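Local coordinates for protein ofchtiv-allosamidin (Ostrinia furnacalis, PDB 6JMB) that probably hydrolyses chitin as a group IV insect chitinase of glycoside hydrolase family 18, and binds the inhibitor allosamidin in its active-site cleft, at residues Phe289-Ile292 with Leu293-Ser297; Leu256-Pro259 with Ser260-Ala263; Leu364-Ile367 with Asn368-Ala372; Asp27-Pro30 with Phe31-Thr34. One frame throughout, in Å; residues are numbered along the deposited sequence. Where two conformers were deposited one is given.

Contact 1: residues Phe289-Ile292 with Leu293-Ser297; sequences FCYI and LQQES
The branch point of Leu293 rests over one face of the Phe289 ring. Its CG stands 4.1 Å from the centroid of that ring, 24° off the normal, a CH-pi contact displaced toward the rim. Both methyls take part, CD1 of Leu293 meeting CE2 of Phe289 at 3.7 Å and CD2 meeting CZ at 3.8 Å. Around the Phe289 ring, Trp299 and Phe321 each form an edge-to-face pair with it. Tyr291, two residues on, makes the same kind of contact with Gln295, whose CG lies 3.6 Å from the centroid of the tyrosine ring, over one face. Gln295 sets CG beside its own backbone N and bends at chi2 (-59°), so its amide runs almost parallel to that ring. Gln294 NE2 comes to the ring obliquely and donates to Gln295 OE1 at 3.2 Å, which helps fix the rotation of the amide; the same nitrogen also bonds to Leu355 O. Replacing Phe289 with an alanine would probably leave Leu293 without its aromatic face and open a gap beside Trp299 and Phe321.

The backbone keeps helical spacing beneath: Leu293 N bonds to Phe289 O at 2.9 Å. Near the end, Ile292 O receives Glu296 N at 3.0 Å and, weakly, Gln295 N, before Glu296 leaves helical geometry. Helix 286-295 lies between barrel strands 243-256 and 341-345 in sequence, probably in the chitinase insertion domain. Phe289 packs on strand 309-314 through Ala312, while Cys290 ties the helix by a disulfide to Cys356.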
ATOM      1  N   PHE A 289      -4.753 -16.151   5.610  1.00  9.83           N
ATOM      2  CA  PHE A 289      -4.105 -17.234   4.884  1.00 10.25           C
ATOM      3  C   PHE A 289      -3.137 -18.023   5.753  1.00 11.13           C
ATOM      4  O   PHE A 289      -3.030 -19.248   5.602  1.00 11.51           O
ATOM      5  CB  PHE A 289      -3.429 -16.753   3.602  1.00 10.75           C
ATOM      6  CG  PHE A 289      -3.163 -17.875   2.643  1.00 10.06           C
ATOM      7  CD1 PHE A 289      -4.220 -18.647   2.182  1.00 12.02           C
ATOM      8  CD2 PHE A 289      -1.874 -18.193   2.246  1.00 10.09           C
ATOM      9  CE1 PHE A 289      -4.004 -19.712   1.323  1.00 10.32           C
ATOM     10  CE2 PHE A 289      -1.642 -19.258   1.373  1.00 12.03           C
ATOM     11  CZ  PHE A 289      -2.717 -20.017   0.914  1.00 10.95           C
ATOM     12  N   CYS A 290      -2.422 -17.360   6.666  1.00 10.44           N
ATOM     13  CA  CYS A 290      -1.577 -18.122   7.576  1.00 10.92           C
ATOM     14  C   CYS A 290      -2.411 -19.087   8.404  1.00 11.52           C
ATOM     15  O   CYS A 290      -1.988 -20.220   8.666  1.00 12.92           O
ATOM     16  CB  CYS A 290      -0.720 -17.191   8.444  1.00 12.81           C
ATOM     17  SG  CYS A 290      -1.515 -16.293   9.819  1.00 15.86           S
ATOM     18  N   TYR A 291      -3.616 -18.674   8.791  1.00 11.36           N
ATOM     19  CA  TYR A 291      -4.487 -19.565   9.544  1.00 12.46           C
ATOM     20  C   TYR A 291      -4.950 -20.732   8.682  1.00 13.91           C
ATOM     21  O   TYR A 291      -4.936 -21.886   9.130  1.00 14.60           O
ATOM     22  CB  TYR A 291      -5.677 -18.784  10.090  1.00 14.45           C
ATOM     23  CG  TYR A 291      -6.560 -19.606  10.990  1.00 16.86           C
ATOM     24  CD1 TYR A 291      -6.181 -19.892  12.294  1.00 22.40           C
ATOM     25  CD2 TYR A 291      -7.769 -20.104  10.530  1.00 17.83           C
ATOM     26  CE1 TYR A 291      -6.993 -20.653  13.119  1.00 24.70           C
ATOM     27  CE2 TYR A 291      -8.585 -20.864  11.343  1.00 22.83           C
ATOM     28  CZ  TYR A 291      -8.192 -21.134  12.632  1.00 24.20           C
ATOM     29  OH  TYR A 291      -9.007 -21.890  13.443  1.00 34.20           O
ATOM     30  N   ILE A 292      -5.360 -20.448   7.444  1.00 12.12           N
ATOM     31  CA  ILE A 292      -5.756 -21.500   6.507  1.00 13.80           C
ATOM     32  C   ILE A 292      -4.639 -22.529   6.344  1.00 13.67           C
ATOM     33  O   ILE A 292      -4.874 -23.745   6.411  1.00 14.01           O
ATOM     34  CB  ILE A 292      -6.188 -20.873   5.166  1.00 11.81           C
ATOM     35  CG1 ILE A 292      -7.610 -20.312   5.291  1.00 12.11           C
ATOM     36  CG2 ILE A 292      -6.094 -21.887   4.032  1.00 13.88           C
ATOM     37  CD1 ILE A 292      -8.002 -19.336   4.196  1.00 13.06           C
ATOM     38  N   LEU A 293      -3.402 -22.063   6.152  1.00 12.37           N
ATOM     39  CA  LEU A 293      -2.280 -22.985   5.980  1.00 13.18           C
ATOM     40  C   LEU A 293      -2.041 -23.803   7.243  1.00 15.80           C
ATOM     41  O   LEU A 293      -1.739 -24.998   7.173  1.00 18.02           O
ATOM     42  CB  LEU A 293      -1.016 -22.208   5.619  1.00 13.28           C
ATOM     43  CG  LEU A 293      -0.989 -21.567   4.239  1.00 11.88           C
ATOM     44  CD1 LEU A 293       0.301 -20.778   4.088  1.00 13.50           C
ATOM     45  CD2 LEU A 293      -1.114 -22.633   3.163  1.00 13.41           C
ATOM     46  N   GLN A 294      -2.155 -23.166   8.406  1.00 14.82           N
ATOM     47  CA  GLN A 294      -1.960 -23.867   9.669  1.00 17.05           C
ATOM     48  C   GLN A 294      -3.018 -24.948   9.888  1.00 17.84           C
ATOM     49  O   GLN A 294      -2.719 -25.995  10.472  1.00 19.71           O
ATOM     50  CB  GLN A 294      -1.984 -22.847  10.801  1.00 18.20           C
ATOM     51  CG  GLN A 294      -1.841 -23.409  12.192  1.00 23.10           C
ATOM     52  CD  GLN A 294      -1.912 -22.316  13.230  1.00 22.80           C
ATOM     53  OE1 GLN A 294      -0.890 -21.780  13.647  1.00 27.55           O
ATOM     54  NE2 GLN A 294      -3.124 -21.958  13.631  1.00 27.22           N
ATOM     55  N   GLN A 295      -4.245 -24.724   9.426  1.00 15.31           N
ATOM     56  CA  GLN A 295      -5.351 -25.627   9.712  1.00 18.70           C
ATOM     57  C   GLN A 295      -5.568 -26.710   8.662  1.00 21.28           C
ATOM     58  O   GLN A 295      -6.253 -27.700   8.951  1.00 21.43           O
ATOM     59  CB  GLN A 295      -6.657 -24.853   9.938  1.00 19.96           C
ATOM     60  CG  GLN A 295      -6.613 -23.851  11.086  1.00 25.85           C
ATOM     61  CD  GLN A 295      -6.276 -24.508  12.414  1.00 29.64           C
ATOM     62  OE1 GLN A 295      -5.241 -24.222  13.019  1.00 31.72           O
ATOM     63  NE2 GLN A 295      -7.157 -25.393  12.876  1.00 29.49           N
ATOM     64  N   GLU A 296      -5.035 -26.546   7.457  0.50 17.25           N
ATOM     65  CA  GLU A 296      -5.267 -27.489   6.356  0.50 17.93           C
ATOM     66  C   GLU A 296      -3.912 -27.959   5.839  0.50 18.15           C
ATOM     67  O   GLU A 296      -3.262 -27.250   5.065  0.50 17.22           O
ATOM     68  CB  GLU A 296      -6.102 -26.881   5.242  0.50 18.65           C
ATOM     69  CG  GLU A 296      -6.292 -27.800   4.061  0.50 23.73           C
ATOM     70  CD  GLU A 296      -6.772 -29.191   4.460  0.50 27.56           C
ATOM     71  OE1 GLU A 296      -7.902 -29.315   4.977  0.50 23.97           O
ATOM     72  OE2 GLU A 296      -6.006 -30.160   4.280  0.50 22.65           O
ATOM     73  N   SER A 297      -3.523 -29.169   6.231  1.00 18.38           N
ATOM     74  CA  SER A 297      -2.202 -29.691   5.881  1.00 17.41           C
ATOM     75  C   SER A 297      -2.039 -30.038   4.405  1.00 17.77           C
ATOM     76  O   SER A 297      -0.904 -30.240   3.964  1.00 18.75           O
ATOM     77  CB  SER A 297      -1.858 -30.914   6.739  1.00 20.79           C
ATOM     78  OG  SER A 297      -2.725 -31.997   6.451  1.00 28.51           O
TER

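Contact 2: residues Leu256-Pro259 with Ser260-Ala263; sequences LSDP and SVNA
Asp258 OD1 takes two bonds from Ser260, the hydroxyl OG at 2.8 Å and the backbone N at 3.0 Å. Both donors come from the same face of the carboxylate plane; N arrives on the anti side, whereas OG stands well above the plane. The bond from N closes an Asx turn. Superimposed on it is a type I beta turn from Asp258 to Val261, with Pro259 in its second position, closed by Val261 N donating to Asp258 O at 2.9 Å. Ser260 OG sits between its own N and carbonyl carbon (chi1 66°), which places it beside its backbone N for the shared acceptor.

Pro259 O is met by Asn262 ND2 at 3.1 Å, in the plane of that carbonyl, although the N-H is bent at 138° and the acceptor lies 29° out of the amide plane. Water 1 accepts from Asp258 N at 3.1 Å and also bonds to Val261 O at 3.0 Å, bridging the two ends of the turn. Leu256, buried at the end of its strand, places CD2 against Val261 O and CD1 against Asn262 CB. A leucine in place of Asn262 would probably leave Pro259 O without its side-chain donor, and that cross-link over the turn would be lost.

Beyond the turn, Asn262 O accepts from Trp318 NE1, and the backbone of Leu256 pairs with Tyr316. The chemistry implies a surface turn set by polar bonds more than by apolar burial: a backbone bond, one carboxylate oxygen, one carboxamide and one water hold the chain as it leaves strand 243-256.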
ATOM      1  N   LEU A 256      -6.435 -22.112 -10.919  1.00 11.60           N
ATOM      2  CA  LEU A 256      -5.595 -22.656 -11.976  1.00 11.04           C
ATOM      3  C   LEU A 256      -6.439 -23.193 -13.126  1.00 12.04           C
ATOM      4  O   LEU A 256      -7.543 -23.706 -12.933  1.00 13.27           O
ATOM      5  CB  LEU A 256      -4.741 -23.794 -11.425  1.00 11.61           C
ATOM      6  CG  LEU A 256      -3.641 -23.384 -10.446  1.00 10.93           C
ATOM      7  CD1 LEU A 256      -3.083 -24.612  -9.730  1.00 12.88           C
ATOM      8  CD2 LEU A 256      -2.539 -22.616 -11.169  1.00 11.28           C
ATOM      9  N   SER A 257      -5.906 -23.063 -14.344  1.00 11.60           N
ATOM     10  CA  SER A 257      -6.545 -23.711 -15.485  1.00 12.02           C
ATOM     11  C   SER A 257      -6.416 -25.226 -15.401  1.00 12.33           C
ATOM     12  O   SER A 257      -7.358 -25.952 -15.738  1.00 13.68           O
ATOM     13  CB  SER A 257      -5.944 -23.201 -16.789  1.00 12.23           C
ATOM     14  OG  SER A 257      -6.161 -21.809 -16.934  1.00 16.25           O
ATOM     15  N   ASP A 258      -5.259 -25.719 -14.954  1.00 11.85           N
ATOM     16  CA  ASP A 258      -4.982 -27.140 -14.787  1.00 11.30           C
ATOM     17  C   ASP A 258      -4.235 -27.295 -13.470  1.00 12.12           C
ATOM     18  O   ASP A 258      -3.103 -26.813 -13.343  1.00 12.07           O
ATOM     19  CB  ASP A 258      -4.129 -27.639 -15.959  1.00 13.69           C
ATOM     20  CG  ASP A 258      -3.903 -29.149 -15.940  1.00 15.23           C
ATOM     21  OD1 ASP A 258      -3.894 -29.759 -14.850  1.00 15.32           O
ATOM     22  OD2 ASP A 258      -3.700 -29.730 -17.032  1.00 15.58           O
ATOM     23  N   PRO A 259      -4.836 -27.948 -12.472  1.00 11.08           N
ATOM     24  CA  PRO A 259      -4.169 -28.071 -11.162  1.00 11.86           C
ATOM     25  C   PRO A 259      -2.815 -28.754 -11.202  1.00 12.35           C
ATOM     26  O   PRO A 259      -2.014 -28.544 -10.282  1.00 14.05           O
ATOM     27  CB  PRO A 259      -5.180 -28.870 -10.323  1.00 12.58           C
ATOM     28  CG  PRO A 259      -6.506 -28.563 -10.957  1.00 13.18           C
ATOM     29  CD  PRO A 259      -6.222 -28.449 -12.441  1.00 13.19           C
ATOM     30  N   SER A 260      -2.526 -29.571 -12.219  1.00 12.35           N
ATOM     31  CA  SER A 260      -1.216 -30.206 -12.284  1.00 13.23           C
ATOM     32  C   SER A 260      -0.127 -29.265 -12.778  1.00 14.11           C
ATOM     33  O   SER A 260       1.051 -29.630 -12.734  1.00 15.84           O
ATOM     34  CB  SER A 260      -1.264 -31.466 -13.151  1.00 17.19           C
ATOM     35  OG  SER A 260      -1.538 -31.144 -14.502  1.00 20.17           O
ATOM     36  N   VAL A 261      -0.487 -28.077 -13.253  1.00 13.10           N
ATOM     37  CA  VAL A 261       0.475 -27.079 -13.712  1.00 12.86           C
ATOM     38  C   VAL A 261       0.347 -25.906 -12.750  1.00 12.82           C
ATOM     39  O   VAL A 261      -0.548 -25.062 -12.895  1.00 12.59           O
ATOM     40  CB  VAL A 261       0.225 -26.665 -15.165  1.00 12.01           C
ATOM     41  CG1 VAL A 261       1.288 -25.696 -15.623  1.00 13.43           C
ATOM     42  CG2 VAL A 261       0.218 -27.909 -16.061  1.00 14.49           C
ATOM     43  N   ASN A 262       1.218 -25.873 -11.736  1.00 12.40           N
ATOM     44  CA  ASN A 262       0.989 -25.052 -10.552  1.00 12.82           C
ATOM     45  C   ASN A 262       2.207 -24.213 -10.174  1.00 11.96           C
ATOM     46  O   ASN A 262       2.292 -23.721  -9.042  1.00 12.85           O
ATOM     47  CB  ASN A 262       0.538 -25.931  -9.380  1.00 13.68           C
ATOM     48  CG  ASN A 262       1.401 -27.174  -9.229  1.00 15.45           C
ATOM     49  OD1 ASN A 262       2.625 -27.107  -9.330  1.00 16.57           O
ATOM     50  ND2 ASN A 262       0.764 -28.314  -8.999  1.00 21.47           N
ATOM     51  N   ALA A 263       3.153 -24.044 -11.088  1.00 12.01           N
ATOM     52  CA  ALA A 263       4.252 -23.128 -10.872  1.00 12.44           C
ATOM     53  C   ALA A 263       3.747 -21.695 -11.019  1.00 10.86           C
ATOM     54  O   ALA A 263       2.656 -21.455 -11.543  1.00 12.11           O
ATOM     55  CB  ALA A 263       5.348 -23.401 -11.902  1.00 14.80           C
TER
HETATM   56  O   HOH W   1      -2.591 -24.169 -14.949  1.00 11.39           O

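Contact 3: residues Leu364-Ile367 with Asn368-Ala372; sequences LNTI and NTVLA
Leu364 and Asn368, one turn apart, typify this contact: side chains spaced four residues along helix 362-373, which follows the last strand of the family 18 TIM barrel and packs against the barrel wall. Leu364 and Asn368 lie side by side and point the same way, both touching Val6 of strand 5-11, with Leu364 also on Phe249. Ile367 and Leu371 run alongside each other too, CG2 of the first meeting CD1 of the second at 3.9 Å, and Ile367 packs on Val247 and Phe249 of strand 243-256. Another flank faces helix 324-336, where Thr366 touches Val324 and Thr328 and Val370 touches Val331.

The first torsion of Asn368 (chi1 -82°) keeps CG beside its own backbone N, so the amide can return to the carbonyl that N already uses. Leu364 O thus accepts Asn368 N at 3.1 Å and ND2 at 2.9 Å, from opposite faces of its plane. ND2 also donates to Leu32 O, so it links the helix to the loop ahead of strand 35-43. Asn365 O is likewise doubly gripped: Thr369 N reaches it at 2.9 Å, and Thr369 OG1 donates to it at 3.0 Å from above the carbonyl plane.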
ATOM      1  N   LEU A 364       4.690  -7.103  10.931  1.00  8.89           N
ATOM      2  CA  LEU A 364       5.080  -5.762  11.346  1.00  9.39           C
ATOM      3  C   LEU A 364       6.277  -5.799  12.291  1.00 10.41           C
ATOM      4  O   LEU A 364       7.192  -4.973  12.176  1.00 11.08           O
ATOM      5  CB  LEU A 364       3.879  -5.057  11.974  1.00 10.52           C
ATOM      6  CG  LEU A 364       4.018  -3.565  12.271  1.00 11.62           C
ATOM      7  CD1 LEU A 364       4.551  -2.789  11.078  1.00 12.28           C
ATOM      8  CD2 LEU A 364       2.669  -3.015  12.698  1.00 12.41           C
ATOM      9  N   ASN A 365       6.307  -6.762  13.217  1.00 10.59           N
ATOM     10  CA  ASN A 365       7.488  -6.918  14.066  1.00 11.54           C
ATOM     11  C   ASN A 365       8.722  -7.252  13.239  1.00 11.26           C
ATOM     12  O   ASN A 365       9.817  -6.748  13.517  1.00 12.62           O
ATOM     13  CB  ASN A 365       7.246  -7.979  15.140  1.00 11.40           C
ATOM     14  CG  ASN A 365       6.577  -7.412  16.372  1.00 14.28           C
ATOM     15  OD1 ASN A 365       7.168  -6.612  17.103  1.00 16.75           O
ATOM     16  ND2 ASN A 365       5.341  -7.822  16.614  1.00 14.46           N
ATOM     17  N   THR A 366       8.563  -8.081  12.203  1.00 10.63           N
ATOM     18  CA  THR A 366       9.692  -8.392  11.329  1.00 11.61           C
ATOM     19  C   THR A 366      10.249  -7.127  10.685  1.00 10.97           C
ATOM     20  O   THR A 366      11.469  -6.918  10.653  1.00 12.39           O
ATOM     21  CB  THR A 366       9.269  -9.403  10.261  1.00 11.43           C
ATOM     22  OG1 THR A 366       8.914 -10.639  10.890  1.00 13.63           O
ATOM     23  CG2 THR A 366      10.411  -9.661   9.291  1.00 12.44           C
ATOM     24  N   ILE A 367       9.369  -6.270  10.165  1.00 11.22           N
ATOM     25  CA  ILE A 367       9.815  -5.022   9.550  1.00 11.24           C
ATOM     26  C   ILE A 367      10.616  -4.192  10.544  1.00 10.46           C
ATOM     27  O   ILE A 367      11.715  -3.710  10.237  1.00 11.93           O
ATOM     28  CB  ILE A 367       8.611  -4.237   9.000  1.00 10.60           C
ATOM     29  CG1 ILE A 367       7.997  -4.978   7.818  1.00 11.30           C
ATOM     30  CG2 ILE A 367       9.040  -2.839   8.586  1.00 13.08           C
ATOM     31  CD1 ILE A 367       6.618  -4.466   7.436  1.00 13.67           C
ATOM     32  N   ASN A 368      10.081  -4.023  11.756  1.00 11.42           N
ATOM     33  CA  ASN A 368      10.753  -3.195  12.752  1.00 12.41           C
ATOM     34  C   ASN A 368      12.099  -3.793  13.143  1.00 11.69           C
ATOM     35  O   ASN A 368      13.091  -3.068  13.287  1.00 13.56           O
ATOM     36  CB  ASN A 368       9.851  -3.031  13.976  1.00 12.72           C
ATOM     37  CG  ASN A 368       8.805  -1.946  13.786  1.00 14.04           C
ATOM     38  OD1 ASN A 368       9.039  -0.784  14.116  1.00 16.26           O
ATOM     39  ND2 ASN A 368       7.648  -2.317  13.252  1.00 12.76           N
ATOM     40  N   THR A 369      12.150  -5.116  13.304  1.00 12.05           N
ATOM     41  CA  THR A 369      13.374  -5.794  13.720  1.00 13.16           C
ATOM     42  C   THR A 369      14.460  -5.672  12.658  1.00 13.62           C
ATOM     43  O   THR A 369      15.609  -5.328  12.964  1.00 13.59           O
ATOM     44  CB  THR A 369      13.054  -7.265  13.999  1.00 14.38           C
ATOM     45  OG1 THR A 369      12.240  -7.359  15.174  1.00 19.52           O
ATOM     46  CG2 THR A 369      14.325  -8.071  14.203  1.00 18.40           C
ATOM     47  N   VAL A 370      14.113  -5.932  11.397  1.00 12.55           N
ATOM     48  CA  VAL A 370      15.130  -5.904  10.353  1.00 13.25           C
ATOM     49  C   VAL A 370      15.612  -4.482  10.073  1.00 13.51           C
ATOM     50  O   VAL A 370      16.794  -4.271   9.764  1.00 13.18           O
ATOM     51  CB  VAL A 370      14.625  -6.638   9.099  1.00 12.97           C
ATOM     52  CG1 VAL A 370      15.682  -6.618   8.003  1.00 15.09           C
ATOM     53  CG2 VAL A 370      14.257  -8.069   9.454  1.00 13.90           C
ATOM     54  N   LEU A 371      14.729  -3.481  10.181  1.00 12.29           N
ATOM     55  CA  LEU A 371      15.175  -2.096  10.053  1.00 13.89           C
ATOM     56  C   LEU A 371      16.105  -1.705  11.196  1.00 14.84           C
ATOM     57  O   LEU A 371      17.112  -1.021  10.977  1.00 17.07           O
ATOM     58  CB  LEU A 371      13.977  -1.148  10.003  1.00 13.39           C
ATOM     59  CG  LEU A 371      13.192  -1.119   8.696  1.00 13.02           C
ATOM     60  CD1 LEU A 371      11.963  -0.246   8.859  1.00 12.62           C
ATOM     61  CD2 LEU A 371      14.056  -0.593   7.564  1.00 14.10           C
ATOM     62  N   ALA A 372      15.780  -2.114  12.422  1.00 13.83           N
ATOM     63  CA  ALA A 372      16.625  -1.765  13.561  1.00 14.75           C
ATOM     64  C   ALA A 372      17.982  -2.446  13.473  1.00 15.25           C
ATOM     65  O   ALA A 372      19.012  -1.838  13.791  1.00 16.52           O
ATOM     66  CB  ALA A 372      15.928  -2.133  14.868  1.00 15.79           C
TER

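Contact 4: residues Asp27-Pro30 with Phe31-Thr34; sequences DIDP and FLCT
Asp29 holds its carboxylate with CG opposite the backbone N (chi1 -172°), which swings OD1 over to the N-H of Phe31, while Leu32 keeps CG beside its own N and brings its branch up against the same carboxylate. Asp29 OD1 accepts Phe31 N at 3.0 Å, on the anti side and somewhat out of the carboxylate plane, closing an Asx turn. The same oxygen is 3.6 Å from Phe31 CB and lies at the edge of the phenyl ring, near its plane; carboxylate and ring stand 89° apart, almost perpendicular. From the other branch, Asp29 OD2 meets Leu32 CD1 at 3.9 Å, and Leu32 CG lies equally far from Asp29 CG, so the leucine packs obliquely against the acid.

A type I beta turn from Asp29 to Leu32 encloses all this. Leu32 N donates to Asp29 O at 3.2 Å, fairly straight at 166° but from above the carbonyl plane. Pro30 occupies the second position, its ring fixing the backbone there, and its O accepts from Asn73 ND2.

The turn lies in the connection from barrel strand 5-11 to strand 35-43. Cys33 pins it to the first of these by a disulfide with Cys8, and Thr34 pairs through its backbone with Val6 and Lys77. Phe31 leans on Lys72 and Asn73, while Leu32 packs against Leu364 and Asn365 of helix 362-373.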
ATOM      1  N   ASP A  27      -7.054  -1.779  18.081  1.00 12.50           N
ATOM      2  CA  ASP A  27      -6.220  -2.926  17.749  1.00 13.29           C
ATOM      3  C   ASP A  27      -4.846  -2.521  17.241  1.00 13.25           C
ATOM      4  O   ASP A  27      -3.970  -3.382  17.110  1.00 14.05           O
ATOM      5  CB  ASP A  27      -6.920  -3.789  16.698  1.00 13.44           C
ATOM      6  CG  ASP A  27      -8.055  -4.597  17.283  1.00 14.75           C
ATOM      7  OD1 ASP A  27      -7.780  -5.454  18.153  1.00 20.78           O
ATOM      8  OD2 ASP A  27      -9.218  -4.376  16.899  1.00 14.53           O
ATOM      9  N   ILE A  28      -4.639  -1.242  16.958  1.00 12.93           N
ATOM     10  CA  ILE A  28      -3.363  -0.753  16.448  1.00 12.83           C
ATOM     11  C   ILE A  28      -2.366  -0.668  17.592  1.00 14.32           C
ATOM     12  O   ILE A  28      -2.678  -0.142  18.668  1.00 15.83           O
ATOM     13  CB  ILE A  28      -3.542   0.625  15.796  1.00 11.77           C
ATOM     14  CG1 ILE A  28      -4.467   0.521  14.582  1.00 12.25           C
ATOM     15  CG2 ILE A  28      -2.186   1.221  15.416  1.00 14.01           C
ATOM     16  CD1 ILE A  28      -4.836   1.854  13.978  1.00 14.17           C
ATOM     17  N   ASP A  29      -1.157  -1.171  17.352  1.00 14.37           N
ATOM     18  CA  ASP A  29      -0.046  -0.941  18.262  1.00 15.58           C
ATOM     19  C   ASP A  29       0.700   0.282  17.754  1.00 13.81           C
ATOM     20  O   ASP A  29       1.418   0.182  16.747  1.00 16.40           O
ATOM     21  CB  ASP A  29       0.877  -2.145  18.285  1.00 17.13           C
ATOM     22  CG  ASP A  29       1.939  -2.036  19.365  1.00 17.76           C
ATOM     23  OD1 ASP A  29       2.359  -0.905  19.688  1.00 17.70           O
ATOM     24  OD2 ASP A  29       2.348  -3.083  19.898  1.00 17.89           O
ATOM     25  N   PRO A  30       0.585   1.437  18.410  1.00 14.42           N
ATOM     26  CA  PRO A  30       1.183   2.661  17.862  1.00 14.60           C
ATOM     27  C   PRO A  30       2.696   2.725  17.987  1.00 14.17           C
ATOM     28  O   PRO A  30       3.293   3.676  17.470  1.00 16.11           O
ATOM     29  CB  PRO A  30       0.516   3.769  18.680  1.00 16.97           C
ATOM     30  CG  PRO A  30       0.224   3.115  19.998  1.00 18.63           C
ATOM     31  CD  PRO A  30      -0.108   1.672  19.689  1.00 16.17           C
ATOM     32  N   PHE A  31       3.331   1.768  18.660  1.00 13.36           N
ATOM     33  CA  PHE A  31       4.785   1.743  18.740  1.00 15.32           C
ATOM     34  C   PHE A  31       5.429   0.883  17.663  1.00 15.71           C
ATOM     35  O   PHE A  31       6.659   0.820  17.596  1.00 17.96           O
ATOM     36  CB  PHE A  31       5.235   1.286  20.129  1.00 15.88           C
ATOM     37  CG  PHE A  31       5.098   2.348  21.179  1.00 16.18           C
ATOM     38  CD1 PHE A  31       6.004   3.394  21.238  1.00 18.22           C
ATOM     39  CD2 PHE A  31       4.063   2.305  22.099  1.00 20.48           C
ATOM     40  CE1 PHE A  31       5.889   4.379  22.205  1.00 21.82           C
ATOM     41  CE2 PHE A  31       3.940   3.293  23.066  1.00 18.38           C
ATOM     42  CZ  PHE A  31       4.859   4.326  23.114  1.00 18.97           C
ATOM     43  N   LEU A  32       4.640   0.221  16.824  1.00 12.52           N
ATOM     44  CA  LEU A  32       5.176  -0.560  15.722  1.00 12.83           C
ATOM     45  C   LEU A  32       5.193   0.214  14.416  1.00 12.15           C
ATOM     46  O   LEU A  32       5.577  -0.340  13.382  1.00 13.21           O
ATOM     47  CB  LEU A  32       4.392  -1.865  15.562  1.00 12.64           C
ATOM     48  CG  LEU A  32       4.589  -2.888  16.682  1.00 15.20           C
ATOM     49  CD1 LEU A  32       3.726  -4.125  16.443  1.00 17.89           C
ATOM     50  CD2 LEU A  32       6.060  -3.265  16.805  1.00 17.24           C
ATOM     51  N   CYS A  33       4.780   1.477  14.444  1.00 12.02           N
ATOM     52  CA  CYS A  33       4.805   2.355  13.286  1.00 11.67           C
ATOM     53  C   CYS A  33       5.419   3.682  13.703  1.00 12.00           C
ATOM     54  O   CYS A  33       5.334   4.076  14.871  1.00 14.82           O
ATOM     55  CB  CYS A  33       3.379   2.632  12.807  1.00 12.81           C
ATOM     56  SG  CYS A  33       2.372   1.151  12.625  1.00 15.39           S
ATOM     57  N   THR A  34       6.046   4.370  12.749  1.00 10.92           N
ATOM     58  CA  THR A  34       6.409   5.767  12.953  1.00 12.27           C
ATOM     59  C   THR A  34       5.386   6.714  12.353  1.00 11.74           C
ATOM     60  O   THR A  34       5.223   7.837  12.841  1.00 12.50           O
ATOM     61  CB  THR A  34       7.786   6.085  12.356  1.00 12.15           C
ATOM     62  OG1 THR A  34       7.776   5.831  10.949  1.00 12.58           O
ATOM     63  CG2 THR A  34       8.857   5.230  13.008  1.00 14.47           C
TER

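Contacts 3 and 4 meet directly, their centres 12 Å apart: besides the bond from the Asn368 amide, Asn365 OD1 packs 3.5 Å from Leu32 CD2, and Leu364 CD2 lies 4.2 Å from Cys33 SG. They join the last helix to the start of the barrel. Allosamizoline is about 12 Å from the side chain of Ile367 and about 13 Å from that of Cys33, so neither lines the pocket directly. Contacts 1 and 2 lie in the same probable insertion domain but do not touch, nearest atoms about 12 Å apart; the Phe289 side chain is about 12 Å from a bound N-acetyl-allosamine unit. Contacts 2 and 4, with centres 40 Å apart, share an Asp-Pro type I turn.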